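Long-range contacts in secreted effector protein sseI (Salmonella enterica subsp. enterica serovar Typhimurium, PDB 4G29), which is a virulence factor whose catalytic domain belongs to the cysteine protease superfamily and probably modifies host proteins by cysteine-dependent chemistry: residues A[131-136]-A[165-170]; A[64-69]-A[80-85]; A[10-15]-A[112-117]. All blocks are in the same frame, centred on the assembly; numbering follows the deposited sequence.

Contact 1. Residues A[131-136]-A[165-170]; sequences KLIYYT and FVTSPR
Y134 and F165 form an antiparallel non-hydrogen-bonded pair, with their CA atoms 4.3 Å apart. Just beyond it the second segment leaves the strand conformation at V166 (phi -88°, psi -44°), and two successive backbone donors converge on one acceptor. I133 O receives V166 N at 2.8 Å and T167 N at 3.2 Å; T167 N lies in the carbonyl plane on a lone pair, whereas V166 N is tilted out of that plane. Two residues thus face one, much as in a classic beta bulge.

The T167 hydroxyl continues the pairing in place of backbone. Its OG1 sits between the backbone N and the carbonyl carbon (chi1 69°), which turns it to the opposing strand. There it donates to K131 O at 2.6 Å, in the carbonyl plane, and accepts from I133 N at 2.9 Å over a bent path. The P169 ring lies alongside, CG 3.6 Å from K131 O. On the Y134 side, L132 CD1 reaches F165 CD1 at 3.8 Å, and the Y134 and F165 side chains run side by side with their rings oblique. V166 packs the other way: its CB meets I133 CG2, while CG2 touches the Y135 ring at its edge, in plane, 3.6 Å from CD2.

Strand 61-69 borders 132-138 on its other long side, bonded through W69 and F67. L132 also meets W171 and F172 of helix 170-176, which starts just after P169, and Y124 of helix 117-126 packs on I133 and V166.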
loop_
_atom_site.group_PDB
_atom_site.type_symbol
_atom_site.label_atom_id
_atom_site.label_comp_id
_atom_site.label_asym_id
_atom_site.label_seq_id
_atom_site.Cartn_x
_atom_site.Cartn_y
_atom_site.Cartn_z
ATOM N N LYS A 131 -1.357 -1.956 15.258
ATOM C CA LYS A 131 -1.532 -0.694 14.561
ATOM C C LYS A 131 -2.859 -0.691 13.800
ATOM O O LYS A 131 -3.369 -1.743 13.373
ATOM C CB LYS A 131 -0.380 -0.436 13.590
ATOM C CG LYS A 131 1.032 -0.311 14.217
ATOM C CD LYS A 131 2.126 -0.407 13.134
ATOM C CE LYS A 131 3.565 -0.470 13.701
ATOM N NZ LYS A 131 4.067 0.850 14.028
ATOM N N LEU A 132 -3.415 0.503 13.664
ATOM C CA LEU A 132 -4.614 0.753 12.921
ATOM C C LEU A 132 -4.228 1.092 11.518
ATOM O O LEU A 132 -3.481 2.065 11.274
ATOM C CB LEU A 132 -5.375 1.924 13.499
ATOM C CG LEU A 132 -6.575 2.452 12.698
ATOM C CD1 LEU A 132 -7.723 1.425 12.545
ATOM C CD2 LEU A 132 -7.129 3.770 13.306
ATOM N N ILE A 133 -4.760 0.309 10.604
ATOM C CA ILE A 133 -4.454 0.486 9.185
ATOM C C ILE A 133 -5.753 0.592 8.396
ATOM O O ILE A 133 -6.619 -0.284 8.497
ATOM C CB ILE A 133 -3.601 -0.660 8.641
ATOM C CG1 ILE A 133 -2.339 -0.862 9.507
ATOM C CG2 ILE A 133 -3.269 -0.389 7.142
ATOM C CD1 ILE A 133 -1.371 -1.914 8.981
ATOM N N TYR A 134 -5.864 1.656 7.605
ATOM C CA TYR A 134 -6.988 1.828 6.667
ATOM C C TYR A 134 -6.528 2.522 5.381
ATOM O O TYR A 134 -5.487 3.172 5.370
ATOM C CB TYR A 134 -8.151 2.555 7.363
ATOM C CG TYR A 134 -7.907 3.942 7.829
ATOM C CD1 TYR A 134 -7.794 5.026 6.911
ATOM C CD2 TYR A 134 -7.767 4.208 9.174
ATOM C CE1 TYR A 134 -7.601 6.295 7.378
ATOM C CE2 TYR A 134 -7.588 5.486 9.637
ATOM C CZ TYR A 134 -7.493 6.508 8.759
ATOM O OH TYR A 134 -7.274 7.758 9.250
ATOM N N TYR A 135 -7.375 2.439 4.373
ATOM C CA TYR A 135 -7.083 2.955 3.058
ATOM C C TYR A 135 -8.312 3.447 2.312
ATOM O O TYR A 135 -9.492 3.160 2.675
ATOM C CB TYR A 135 -6.328 1.881 2.271
ATOM C CG TYR A 135 -7.193 0.713 1.786
ATOM C CD1 TYR A 135 -7.971 0.848 0.637
ATOM C CD2 TYR A 135 -7.192 -0.514 2.455
ATOM C CE1 TYR A 135 -8.720 -0.186 0.168
ATOM C CE2 TYR A 135 -7.969 -1.554 2.018
ATOM C CZ TYR A 135 -8.708 -1.407 0.872
ATOM O OH TYR A 135 -9.450 -2.514 0.470
ATOM N N THR A 136 -8.026 4.150 1.207
ATOM C CA THR A 136 -9.030 4.517 0.269
ATOM C C THR A 136 -8.374 4.378 -1.126
ATOM O O THR A 136 -7.203 4.699 -1.266
ATOM C CB THR A 136 -9.503 5.993 0.453
ATOM O OG1 THR A 136 -9.934 6.223 1.793
ATOM C CG2 THR A 136 -10.603 6.391 -0.594
ATOM N N PHE A 165 -11.027 -0.438 6.404
ATOM C CA PHE A 165 -10.133 -0.968 7.451
ATOM C C PHE A 165 -9.479 -2.251 7.011
ATOM O O PHE A 165 -10.137 -3.167 6.498
ATOM C CB PHE A 165 -10.871 -1.159 8.766
ATOM C CG PHE A 165 -11.406 0.111 9.321
ATOM C CD1 PHE A 165 -10.561 0.978 10.027
ATOM C CD2 PHE A 165 -12.746 0.444 9.198
ATOM C CE1 PHE A 165 -11.042 2.160 10.502
ATOM C CE2 PHE A 165 -13.230 1.627 9.733
ATOM C CZ PHE A 165 -12.369 2.478 10.349
ATOM N N VAL A 166 -8.156 -2.275 7.183
ATOM C CA VAL A 166 -7.339 -3.470 7.115
ATOM C C VAL A 166 -7.253 -4.142 8.478
ATOM O O VAL A 166 -7.399 -5.364 8.597
ATOM C CB VAL A 166 -5.975 -3.133 6.602
ATOM C CG1 VAL A 166 -5.084 -4.381 6.654
ATOM C CG2 VAL A 166 -6.129 -2.636 5.148
ATOM N N THR A 167 -7.054 -3.325 9.504
ATOM C CA THR A 167 -7.096 -3.725 10.906
ATOM C C THR A 167 -8.060 -2.862 11.695
ATOM O O THR A 167 -8.459 -1.827 11.231
ATOM C CB THR A 167 -5.692 -3.648 11.583
ATOM O OG1 THR A 167 -5.280 -2.278 11.720
ATOM C CG2 THR A 167 -4.670 -4.476 10.870
ATOM N N SER A 168 -8.448 -3.335 12.866
ATOM C CA SER A 168 -9.338 -2.612 13.793
ATOM C C SER A 168 -8.949 -2.971 15.213
ATOM O O SER A 168 -9.657 -3.715 15.901
ATOM C CB SER A 168 -10.802 -2.946 13.528
ATOM O OG SER A 168 -11.660 -2.038 14.198
ATOM N N PRO A 169 -7.813 -2.461 15.665
ATOM C CA PRO A 169 -7.252 -2.881 16.949
ATOM C C PRO A 169 -8.162 -2.508 18.114
ATOM O O PRO A 169 -8.968 -1.542 18.021
ATOM C CB PRO A 169 -5.943 -2.149 17.060
ATOM C CG PRO A 169 -5.832 -1.271 15.904
ATOM C CD PRO A 169 -6.920 -1.534 14.929
ATOM N N ARG A 170 -8.031 -3.287 19.184
ATOM C CA ARG A 170 -8.828 -3.048 20.378
ATOM C C ARG A 170 -8.712 -1.597 20.849
ATOM O O ARG A 170 -9.723 -0.991 21.196
ATOM C CB ARG A 170 -8.504 -4.082 21.471
ATOM C CG ARG A 170 -9.111 -5.479 21.126
ATOM C CD ARG A 170 -8.963 -6.553 22.249
ATOM N NE ARG A 170 -9.591 -6.194 23.526
ATOM C CZ ARG A 170 -9.631 -6.983 24.605
ATOM N NH1 ARG A 170 -9.113 -8.215 24.582
ATOM N NH2 ARG A 170 -10.211 -6.553 25.718
#

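Contact 2. Residues A[64-69]-A[80-85]; sequences RGIFIW and HFAVVG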
loop_
_atom_site.group_PDB
_atom_site.type_symbol
_atom_site.label_atom_id
_atom_site.label_comp_id
_atom_site.label_asym_id
_atom_site.label_seq_id
_atom_site.Cartn_x
_atom_site.Cartn_y
_atom_site.Cartn_z
ATOM N N ARG A 64 -3.982 3.451 -4.181
ATOM C CA ARG A 64 -4.366 3.146 -2.840
ATOM C C ARG A 64 -3.576 3.974 -1.841
ATOM O O ARG A 64 -2.367 3.767 -1.684
ATOM C CB ARG A 64 -4.208 1.626 -2.564
ATOM C CG ARG A 64 -4.730 1.202 -1.175
ATOM C CD ARG A 64 -4.966 -0.312 -1.096
ATOM N NE ARG A 64 -6.090 -0.707 -1.946
ATOM C CZ ARG A 64 -6.653 -1.911 -1.975
ATOM N NH1 ARG A 64 -6.130 -2.894 -1.275
ATOM N NH2 ARG A 64 -7.718 -2.163 -2.732
ATOM N N GLY A 65 -4.256 4.895 -1.155
ATOM C CA GLY A 65 -3.676 5.713 -0.092
ATOM C C GLY A 65 -3.958 5.063 1.244
ATOM O O GLY A 65 -5.105 4.621 1.484
ATOM N N ILE A 66 -2.937 4.912 2.058
ATOM C CA ILE A 66 -3.002 4.181 3.303
ATOM C C ILE A 66 -2.477 5.013 4.498
ATOM O O ILE A 66 -1.463 5.776 4.378
ATOM C CB ILE A 66 -2.133 2.864 3.191
ATOM C CG1 ILE A 66 -2.542 2.052 1.970
ATOM C CG2 ILE A 66 -2.057 1.998 4.517
ATOM C CD1 ILE A 66 -1.372 1.313 1.339
ATOM N N PHE A 67 -3.170 4.909 5.643
ATOM C CA PHE A 67 -2.585 5.374 6.891
ATOM C C PHE A 67 -2.361 4.206 7.861
ATOM O O PHE A 67 -3.169 3.254 7.915
ATOM C CB PHE A 67 -3.440 6.399 7.612
ATOM C CG PHE A 67 -3.387 7.815 7.038
ATOM C CD1 PHE A 67 -2.174 8.399 6.547
ATOM C CD2 PHE A 67 -4.523 8.633 7.092
ATOM C CE1 PHE A 67 -2.149 9.703 6.068
ATOM C CE2 PHE A 67 -4.492 9.956 6.554
ATOM C CZ PHE A 67 -3.276 10.472 6.095
ATOM N N ILE A 68 -1.284 4.345 8.646
ATOM C CA ILE A 68 -0.934 3.421 9.719
ATOM C C ILE A 68 -0.791 4.251 10.983
ATOM O O ILE A 68 0.046 5.182 11.039
ATOM C CB ILE A 68 0.390 2.676 9.418
ATOM C CG1 ILE A 68 0.259 1.847 8.138
ATOM C CG2 ILE A 68 0.753 1.788 10.632
ATOM C CD1 ILE A 68 1.601 1.570 7.412
ATOM N N TRP A 69 -1.666 3.993 11.955
ATOM C CA TRP A 69 -1.716 4.771 13.174
ATOM C C TRP A 69 -1.276 3.854 14.279
ATOM O O TRP A 69 -1.790 2.751 14.408
ATOM C CB TRP A 69 -3.141 5.202 13.518
ATOM C CG TRP A 69 -3.744 6.280 12.668
ATOM C CD1 TRP A 69 -4.492 6.107 11.558
ATOM C CD2 TRP A 69 -3.742 7.681 12.942
ATOM N NE1 TRP A 69 -4.931 7.314 11.072
ATOM C CE2 TRP A 69 -4.466 8.309 11.887
ATOM C CE3 TRP A 69 -3.124 8.476 13.914
ATOM C CZ2 TRP A 69 -4.662 9.694 11.832
ATOM C CZ3 TRP A 69 -3.320 9.860 13.849
ATOM C CH2 TRP A 69 -4.057 10.446 12.817
ATOM N N HIS A 80 1.329 5.486 3.314
ATOM C CA HIS A 80 1.864 4.543 2.367
ATOM C C HIS A 80 0.932 4.524 1.138
ATOM O O HIS A 80 -0.218 4.962 1.205
ATOM C CB HIS A 80 1.960 3.138 2.971
ATOM C CG HIS A 80 2.759 2.170 2.149
ATOM N ND1 HIS A 80 4.079 2.382 1.812
ATOM C CD2 HIS A 80 2.415 0.982 1.589
ATOM C CE1 HIS A 80 4.506 1.368 1.084
ATOM N NE2 HIS A 80 3.507 0.513 0.917
ATOM N N PHE A 81 1.479 4.064 0.039
ATOM C CA PHE A 81 0.773 4.025 -1.256
ATOM C C PHE A 81 1.048 2.752 -2.020
ATOM O O PHE A 81 2.193 2.282 -2.105
ATOM C CB PHE A 81 1.104 5.244 -2.121
ATOM C CG PHE A 81 0.762 6.546 -1.449
ATOM C CD1 PHE A 81 -0.506 7.054 -1.528
ATOM C CD2 PHE A 81 1.715 7.236 -0.749
ATOM C CE1 PHE A 81 -0.831 8.197 -0.892
ATOM C CE2 PHE A 81 1.358 8.411 -0.109
ATOM C CZ PHE A 81 0.111 8.856 -0.178
ATOM N N ALA A 82 0.007 2.209 -2.629
ATOM C CA ALA A 82 0.162 1.046 -3.472
ATOM C C ALA A 82 -0.703 1.268 -4.732
ATOM O O ALA A 82 -1.489 2.209 -4.769
ATOM C CB ALA A 82 -0.270 -0.256 -2.732
ATOM N N VAL A 83 -0.623 0.358 -5.675
ATOM C CA VAL A 83 -1.435 0.463 -6.915
ATOM C C VAL A 83 -2.234 -0.825 -7.096
ATOM O O VAL A 83 -1.705 -1.918 -6.889
ATOM C CB VAL A 83 -0.553 0.797 -8.149
ATOM C CG1 VAL A 83 -1.393 1.097 -9.369
ATOM C CG2 VAL A 83 0.411 1.996 -7.871
ATOM N N VAL A 84 -3.510 -0.681 -7.437
ATOM C CA VAL A 84 -4.436 -1.801 -7.554
ATOM C C VAL A 84 -4.935 -1.871 -8.994
ATOM O O VAL A 84 -5.210 -0.838 -9.645
ATOM C CB VAL A 84 -5.678 -1.578 -6.669
ATOM C CG1 VAL A 84 -6.477 -2.863 -6.543
ATOM C CG2 VAL A 84 -5.314 -0.966 -5.349
ATOM N N GLY A 85 -5.074 -3.084 -9.509
ATOM C CA GLY A 85 -5.620 -3.250 -10.855
ATOM C C GLY A 85 -6.312 -4.585 -11.033
ATOM O O GLY A 85 -6.014 -5.568 -10.341
#
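R64 with A82 and I66 with H80 are antiparallel hydrogen-bonded pairs, together giving four backbone hydrogen bonds. R64 N reaches A82 O at 2.8 Å, and A82 N returns to R64 O at 3.0 Å; I66 and H80 do likewise, with more bent N-H paths. Between them G65 and F81 form a non-hydrogen-bonded pair, and F81 CA adds a CA-H...O contact to R64 O at 3.2 Å. The axes of the two segments make an angle of 148°, and the pairing runs on toward the turn through I68 and T78.

This is a hairpin in the middle of the antiparallel sheet of a papain-like fold. H80 is consistent with the histidine of a Cys-His-Asp triad, its NE2 bonded to D95 and its side chain touching C42; ND1 bonds Q100.

Apolar contacts divide between two faces. With R64, H80 and A82 lies I66, whose CD1 comes to H80 CD2 at 3.8 Å, the two side chains pointing the same way. On the reverse face F81 CD1 rests against G65 CA at 3.7 Å, near C42 and E43 of helix 42-55.

Polar-apolar packing involves R64. Its chain bends at chi3 (-68°), which sets one guanidinium face against V84 CG2, 3.5 Å from R64 NE; NE also salt-bridges D137, and Y135 makes a cation-pi contact.

Contact 3. Residues A[10-15]-A[112-117]; sequences YNLTSD and PLILSA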
loop_
_atom_site.group_PDB
_atom_site.type_symbol
_atom_site.label_atom_id
_atom_site.label_comp_id
_atom_site.label_asym_id
_atom_site.label_seq_id
_atom_site.Cartn_x
_atom_site.Cartn_y
_atom_site.Cartn_z
ATOM N N TYR A 10 4.021 -15.921 1.514
ATOM C CA TYR A 10 4.730 -15.428 0.340
ATOM C C TYR A 10 4.492 -13.953 0.107
ATOM O O TYR A 10 3.553 -13.382 0.648
ATOM C CB TYR A 10 4.262 -16.184 -0.904
ATOM C CG TYR A 10 2.762 -16.391 -0.966
ATOM C CD1 TYR A 10 2.136 -17.436 -0.254
ATOM C CD2 TYR A 10 1.953 -15.531 -1.687
ATOM C CE1 TYR A 10 0.768 -17.602 -0.291
ATOM C CE2 TYR A 10 0.570 -15.718 -1.729
ATOM C CZ TYR A 10 -0.009 -16.737 -1.032
ATOM O OH TYR A 10 -1.374 -16.901 -1.091
ATOM N N ASN A 11 5.385 -13.353 -0.664
ATOM C CA ASN A 11 5.262 -11.934 -1.032
ATOM C C ASN A 11 4.718 -11.756 -2.449
ATOM O O ASN A 11 4.228 -10.648 -2.808
ATOM C CB ASN A 11 6.632 -11.252 -0.929
ATOM C CG ASN A 11 7.086 -11.047 0.493
ATOM O OD1 ASN A 11 6.331 -11.222 1.444
ATOM N ND2 ASN A 11 8.349 -10.663 0.652
ATOM N N LEU A 12 4.849 -12.823 -3.250
ATOM C CA LEU A 12 4.557 -12.777 -4.675
ATOM C C LEU A 12 3.565 -13.863 -5.021
ATOM O O LEU A 12 3.863 -15.031 -4.841
ATOM C CB LEU A 12 5.845 -12.970 -5.490
ATOM C CG LEU A 12 6.930 -11.908 -5.289
ATOM C CD1 LEU A 12 8.232 -12.238 -5.995
ATOM C CD2 LEU A 12 6.457 -10.534 -5.702
ATOM N N THR A 13 2.417 -13.474 -5.546
ATOM C CA THR A 13 1.392 -14.453 -5.908
ATOM C C THR A 13 1.748 -15.223 -7.172
ATOM O O THR A 13 2.523 -14.731 -7.993
ATOM C CB THR A 13 0.036 -13.745 -6.137
ATOM O OG1 THR A 13 -0.981 -14.746 -6.241
ATOM C CG2 THR A 13 0.064 -12.866 -7.390
ATOM N N SER A 14 1.161 -16.423 -7.309
ATOM C CA SER A 14 1.317 -17.292 -8.487
ATOM C C SER A 14 0.096 -17.221 -9.400
ATOM O O SER A 14 0.165 -17.692 -10.548
ATOM C CB SER A 14 1.536 -18.751 -8.059
ATOM O OG SER A 14 2.834 -18.865 -7.529
ATOM N N ASP A 15 -0.989 -16.621 -8.890
ATOM C CA ASP A 15 -2.229 -16.317 -9.633
ATOM C C ASP A 15 -1.932 -15.531 -10.912
ATOM O O ASP A 15 -2.636 -15.677 -11.918
ATOM C CB ASP A 15 -3.207 -15.461 -8.789
ATOM C CG ASP A 15 -3.845 -16.206 -7.598
ATOM O OD1 ASP A 15 -3.630 -17.426 -7.370
ATOM O OD2 ASP A 15 -4.601 -15.519 -6.861
ATOM N N PRO A 112 9.292 -6.541 -1.539
ATOM C CA PRO A 112 8.213 -6.018 -2.366
ATOM C C PRO A 112 7.057 -7.032 -2.488
ATOM O O PRO A 112 7.310 -8.244 -2.558
ATOM C CB PRO A 112 8.877 -5.840 -3.722
ATOM C CG PRO A 112 10.150 -6.613 -3.658
ATOM C CD PRO A 112 10.565 -6.626 -2.271
ATOM N N LEU A 113 5.830 -6.533 -2.510
ATOM C CA LEU A 113 4.647 -7.392 -2.603
ATOM C C LEU A 113 3.985 -7.190 -3.961
ATOM O O LEU A 113 3.789 -6.089 -4.392
ATOM C CB LEU A 113 3.614 -7.005 -1.531
ATOM C CG LEU A 113 4.093 -6.987 -0.086
ATOM C CD1 LEU A 113 2.975 -6.443 0.826
ATOM C CD2 LEU A 113 4.666 -8.350 0.332
ATOM N N ILE A 114 3.619 -8.301 -4.597
ATOM C CA ILE A 114 2.654 -8.281 -5.714
ATOM C C ILE A 114 1.702 -9.453 -5.408
ATOM O O ILE A 114 2.074 -10.634 -5.534
ATOM C CB ILE A 114 3.335 -8.458 -7.072
ATOM C CG1 ILE A 114 4.413 -7.397 -7.312
ATOM C CG2 ILE A 114 2.267 -8.403 -8.255
ATOM C CD1 ILE A 114 5.222 -7.622 -8.600
ATOM N N LEU A 115 0.489 -9.117 -4.992
ATOM C CA LEU A 115 -0.415 -10.051 -4.380
ATOM C C LEU A 115 -1.822 -9.835 -4.854
ATOM O O LEU A 115 -2.147 -8.764 -5.309
ATOM C CB LEU A 115 -0.422 -9.915 -2.861
ATOM C CG LEU A 115 0.856 -10.304 -2.086
ATOM C CD1 LEU A 115 0.745 -9.903 -0.656
ATOM C CD2 LEU A 115 1.036 -11.844 -2.199
ATOM N N SER A 116 -2.701 -10.826 -4.710
ATOM C CA SER A 116 -4.121 -10.481 -4.883
ATOM C C SER A 116 -4.548 -9.481 -3.807
ATOM O O SER A 116 -3.874 -9.328 -2.778
ATOM C CB SER A 116 -5.028 -11.700 -4.801
ATOM O OG SER A 116 -5.201 -12.130 -3.446
ATOM N N ALA A 117 -5.669 -8.799 -4.014
ATOM C CA ALA A 117 -6.105 -7.816 -3.022
ATOM C C ALA A 117 -6.354 -8.517 -1.696
ATOM O O ALA A 117 -6.042 -7.980 -0.654
ATOM C CB ALA A 117 -7.355 -7.099 -3.460
HETATM O O HOH W 1 9.493 -9.800 -2.128
#
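N11 O and I114 N meet at 3.0 Å, and T13 N reaches I114 O at 2.9 Å with an N-H...O angle of 166°. These two bonds flank L12 and use both backbone polar atoms of I114, the pattern of a single parallel bridge; the CA spacing of L12 and I114 is 5.0 Å. Two CA-H...O contacts supplement it, L113 CA to N11 O and L12 CA to I114 O.

The side chains close round this pairing. L115 CD2 comes within 3.5 Å of N11 O and also meets the Y10 ring obliquely, 3.8 Å from Y10 CD2. N11 lays its amide against L113, OD1 lying 3.5 Å from L113 CD2. L12 CD2 approaches I114 CB, and T13 CG2 rests near I114 O. A water is shared at the start of the strand, donating to P112 O at 2.7 Å and accepting from N11 ND2.

Further bonds fix these groups from outside. N11 ND2 is held by N110, while Y10 OH bonds E119. T13 OG1 lies anti to the backbone N (chi1 -169°), where it accepts from D15 N, making an ST turn, and has a weak bond to E119. S116 is the N-cap of helix 117-126: its side chain caps a backbone N there and E119 bonds S116 N in return, as in a capping box. L12 and I114 pack on A18 of helix 18-26, whereas L113 faces W120 and Y124 of helix 117-126.

Strand 113-116 is the outermost on this side of the sheet, paired internally with 90-95, so the N-terminal loop borders its outer edge with one parallel bridge. L113 touches D95 of the putative Cys-His-Asp triad, so the strand that the loop borders runs, on its inner side, next to the presumed active site of the papain-like fold.

In the fold
From the N terminus, residues 10-15 wait 97 positions before meeting 112-117, so contact 3 closes the longest loop and ties the leading segment to one outer strand of the sheet. Contact 2 forms wholly within that loop, as the hairpin of strands 61-69 and 78-87 at the sheet's middle. Contact 1 follows in series after both and joins strand 132-138 to the chain near the opposite sheet edge, ahead of helix 170-176; no loops cross. Contacts 1 and 2 touch directly, L132 O lying 2.7 Å from W69 N, because their strands are neighbours. Contact 3 reaches the same sheet, but its centre is about 20 Å from that of contact 1.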